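PDB 1Y07: desulfoferrodoxin (Rbo) from Treponema pallidum subsp. pallidum str. Nichols, which probably reduces superoxide at a mononuclear non-haem iron centre, as a class III superoxide reductase. Local coordinates for residues P52-H57 against V61-G66. Residues are numbered along the deposited sequence; the frame is centred on the assembly and turned at random.
Sequences PVVEVH and VKVKVG
Val-54 and Val-61 meet methyl to methyl, CG1 of Val-54 lying 3.6 Å from CG1 of Val-61, on the inward face of two antiparallel strands. The two residues are diagonal neighbours, not a cross-strand pair, and each reaches the other with the branch that stands anti to its own backbone nitrogen (chi1 -179° in Val-54). A second diagonal repeats the theme, with Pro-52 CB packed 3.7 Å from Val-63 CG1, while the directly paired Val-56 and Val-61 touch more loosely through their CG2 methyls at 4.2 Å. This face turns toward the opposing sheet, where Ala-115 receives Pro-52 and Val-54, and Val-81 and Leu-83 receive Val-63 and Val-61.

Between the faces runs the backbone ladder. Val-53 and Lys-64 form one hydrogen-bonded pair, its bond from Val-53 N to Lys-64 O (2.8 Å) almost perfectly straight at 178°; Glu-55 and Lys-62 form the next. Some of the same carbonyl oxygens also take CA-H...O contacts, as Val-53 O does from Val-63 CA at 3.4 Å.

The other face carries Glu-55, Lys-62 and Lys-64 beside Val-53. Glu-55 stretches out beyond CG, alongside Lys-62 and across Lys-64, and its carboxylate meets their aliphatic carbons: OE2 is 3.8 Å from Lys-64 CD and OE1 3.9 Å from Lys-62 CD. The ammonium groups stay farther off, so the attraction is probably only long-range; Lys-64 bends to a salt bridge with Glu-101 on the neighbouring strand, to which Lys-62 makes a weaker, longer approach.

With one mainly apolar face and one largely charged, this is an amphipathic antiparallel beta hairpin, 52-57 the outermost strand and 60-65 the middle strand of the three-stranded sheet in the E-set, immunoglobulin-like beta-sandwich of the desulfoferrodoxin domain, its Pro-52/Gly-66 end lying near iron ligands His-50 and His-70.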
ATOM      1  N   PRO B  52       2.750 -17.741   0.576  1.00 18.31           N
ATOM      2  CA  PRO B  52       4.003 -16.993   0.517  1.00 18.05           C
ATOM      3  C   PRO B  52       4.970 -17.440   1.618  1.00 18.50           C
ATOM      4  O   PRO B  52       4.560 -17.641   2.777  1.00 18.63           O
ATOM      5  CB  PRO B  52       3.566 -15.505   0.668  1.00 18.48           C
ATOM      6  CG  PRO B  52       2.233 -15.516   1.132  1.00 18.70           C
ATOM      7  CD  PRO B  52       1.633 -16.872   0.964  1.00 17.77           C
ATOM      8  N   VAL B  53       6.219 -17.681   1.212  1.00 17.64           N
ATOM      9  CA  VAL B  53       7.312 -17.956   2.108  1.00 18.10           C
ATOM     10  C   VAL B  53       8.103 -16.679   2.285  1.00 18.28           C
ATOM     11  O   VAL B  53       8.526 -16.088   1.305  1.00 18.85           O
ATOM     12  CB  VAL B  53       8.235 -19.109   1.540  1.00 18.41           C
ATOM     13  CG1 VAL B  53       9.575 -19.207   2.289  1.00 19.87           C
ATOM     14  CG2 VAL B  53       7.505 -20.454   1.563  1.00 18.80           C
ATOM     15  N   VAL B  54       8.331 -16.293   3.540  1.00 19.08           N
ATOM     16  CA  VAL B  54       9.035 -15.064   3.890  1.00 19.55           C
ATOM     17  C   VAL B  54      10.446 -15.381   4.397  1.00 19.47           C
ATOM     18  O   VAL B  54      10.633 -16.267   5.215  1.00 19.13           O
ATOM     19  CB  VAL B  54       8.201 -14.228   4.945  1.00 19.74           C
ATOM     20  CG1 VAL B  54       8.896 -12.941   5.311  1.00 20.34           C
ATOM     21  CG2 VAL B  54       6.788 -13.954   4.396  1.00 19.52           C
ATOM     22  N   GLU B  55      11.437 -14.667   3.878  1.00 19.69           N
ATOM     23  CA  GLU B  55      12.846 -14.896   4.212  1.00 19.55           C
ATOM     24  C   GLU B  55      13.493 -13.544   4.454  1.00 19.92           C
ATOM     25  O   GLU B  55      13.664 -12.765   3.527  1.00 19.60           O
ATOM     26  CB  GLU B  55      13.568 -15.603   3.078  1.00 19.71           C
ATOM     27  CG  GLU B  55      13.097 -17.023   2.823  1.00 21.55           C
ATOM     28  CD  GLU B  55      13.878 -17.712   1.726  1.00 24.74           C
ATOM     29  OE1 GLU B  55      14.669 -17.039   1.005  1.00 26.69           O
ATOM     30  OE2 GLU B  55      13.697 -18.945   1.587  1.00 28.19           O
ATOM     31  N   VAL B  56      13.807 -13.268   5.711  1.00 19.67           N
ATOM     32  CA  VAL B  56      14.385 -12.002   6.101  1.00 19.44           C
ATOM     33  C   VAL B  56      15.886 -12.110   6.190  1.00 18.97           C
ATOM     34  O   VAL B  56      16.469 -13.105   6.706  1.00 19.49           O
ATOM     35  CB  VAL B  56      13.853 -11.521   7.451  1.00 19.85           C
ATOM     36  CG1 VAL B  56      14.446 -10.144   7.821  1.00 21.52           C
ATOM     37  CG2 VAL B  56      12.360 -11.485   7.449  1.00 20.96           C
ATOM     38  N   HIS B  57      16.536 -11.096   5.667  1.00 17.24           N
ATOM     39  CA  HIS B  57      17.905 -10.871   5.942  1.00 18.54           C
ATOM     40  C   HIS B  57      18.043  -9.381   6.171  1.00 17.02           C
ATOM     41  O   HIS B  57      17.939  -8.624   5.233  1.00 15.04           O
ATOM     42  CB  HIS B  57      18.691 -11.331   4.764  1.00 19.62           C
ATOM     43  CG  HIS B  57      19.806 -10.415   4.363  1.00 24.00           C
ATOM     44  ND1 HIS B  57      19.756  -9.694   3.188  1.00 26.76           N
ATOM     45  CD2 HIS B  57      21.047 -10.194   4.900  1.00 26.52           C
ATOM     46  CE1 HIS B  57      20.876  -9.012   3.055  1.00 29.15           C
ATOM     47  NE2 HIS B  57      21.681  -9.292   4.079  1.00 30.31           N
ATOM     48  N   VAL B  61      13.351  -8.283   2.908  1.00 17.61           N
ATOM     49  CA  VAL B  61      12.385  -9.367   3.090  1.00 16.98           C
ATOM     50  C   VAL B  61      12.087  -9.882   1.715  1.00 16.25           C
ATOM     51  O   VAL B  61      11.526  -9.150   0.884  1.00 15.56           O
ATOM     52  CB  VAL B  61      11.074  -8.831   3.704  1.00 17.14           C
ATOM     53  CG1 VAL B  61      10.005  -9.943   3.753  1.00 18.96           C
ATOM     54  CG2 VAL B  61      11.296  -8.212   5.086  1.00 17.42           C
ATOM     55  N   LYS B  62      12.461 -11.118   1.434  1.00 15.48           N
ATOM     56  CA  LYS B  62      12.184 -11.750   0.160  1.00 15.23           C
ATOM     57  C   LYS B  62      10.946 -12.577   0.353  1.00 15.48           C
ATOM     58  O   LYS B  62      10.833 -13.307   1.349  1.00 16.75           O
ATOM     59  CB  LYS B  62      13.342 -12.635  -0.256  1.00 15.74           C
ATOM     60  CG  LYS B  62      13.265 -13.256  -1.655  1.00 17.25           C
ATOM     61  CD  LYS B  62      14.350 -14.322  -1.817  1.00 22.27           C
ATOM     62  CE  LYS B  62      15.398 -13.945  -2.865  1.00 24.27           C
ATOM     63  NZ  LYS B  62      16.035 -15.188  -3.435  1.00 27.06           N
ATOM     64  N   VAL B  63      10.009 -12.452  -0.564  1.00 15.77           N
ATOM     65  CA  VAL B  63       8.803 -13.258  -0.524  1.00 15.99           C
ATOM     66  C   VAL B  63       8.742 -14.183  -1.730  1.00 16.11           C
ATOM     67  O   VAL B  63       8.805 -13.739  -2.842  1.00 16.38           O
ATOM     68  CB  VAL B  63       7.540 -12.420  -0.501  1.00 16.27           C
ATOM     69  CG1 VAL B  63       6.337 -13.351  -0.494  1.00 16.12           C
ATOM     70  CG2 VAL B  63       7.561 -11.459   0.731  1.00 16.63           C
ATOM     71  N   LYS B  64       8.623 -15.490  -1.494  1.00 17.83           N
ATOM     72  CA  LYS B  64       8.612 -16.487  -2.581  1.00 18.84           C
ATOM     73  C   LYS B  64       7.266 -17.229  -2.608  1.00 18.88           C
ATOM     74  O   LYS B  64       6.776 -17.605  -1.550  1.00 19.48           O
ATOM     75  CB  LYS B  64       9.700 -17.554  -2.399  1.00 20.25           C
ATOM     76  CG  LYS B  64      11.101 -17.100  -1.953  1.00 21.36           C
ATOM     77  CD  LYS B  64      12.001 -18.329  -1.796  1.00 24.67           C
ATOM     78  CE  LYS B  64      12.356 -18.893  -3.142  1.00 27.54           C
ATOM     79  NZ  LYS B  64      12.679 -17.816  -4.115  1.00 29.02           N
ATOM     80  N   VAL B  65       6.669 -17.392  -3.788  1.00 19.00           N
ATOM     81  CA  VAL B  65       5.329 -17.960  -3.887  1.00 20.03           C
ATOM     82  C   VAL B  65       5.565 -19.313  -4.482  1.00 21.79           C
ATOM     83  O   VAL B  65       5.898 -19.452  -5.671  1.00 19.98           O
ATOM     84  CB  VAL B  65       4.327 -17.047  -4.636  1.00 20.28           C
ATOM     85  CG1 VAL B  65       2.890 -17.645  -4.632  1.00 19.79           C
ATOM     86  CG2 VAL B  65       4.297 -15.703  -3.941  1.00 20.64           C
ATOM     87  N   GLY B  66       5.371 -20.288  -3.592  1.00 22.64           N
ATOM     88  CA  GLY B  66       6.195 -21.437  -3.520  1.00 24.30           C
ATOM     89  C   GLY B  66       7.148 -21.665  -2.352  1.00 24.92           C
ATOM     90  O   GLY B  66       8.262 -21.123  -2.326  1.00 25.78           O
TER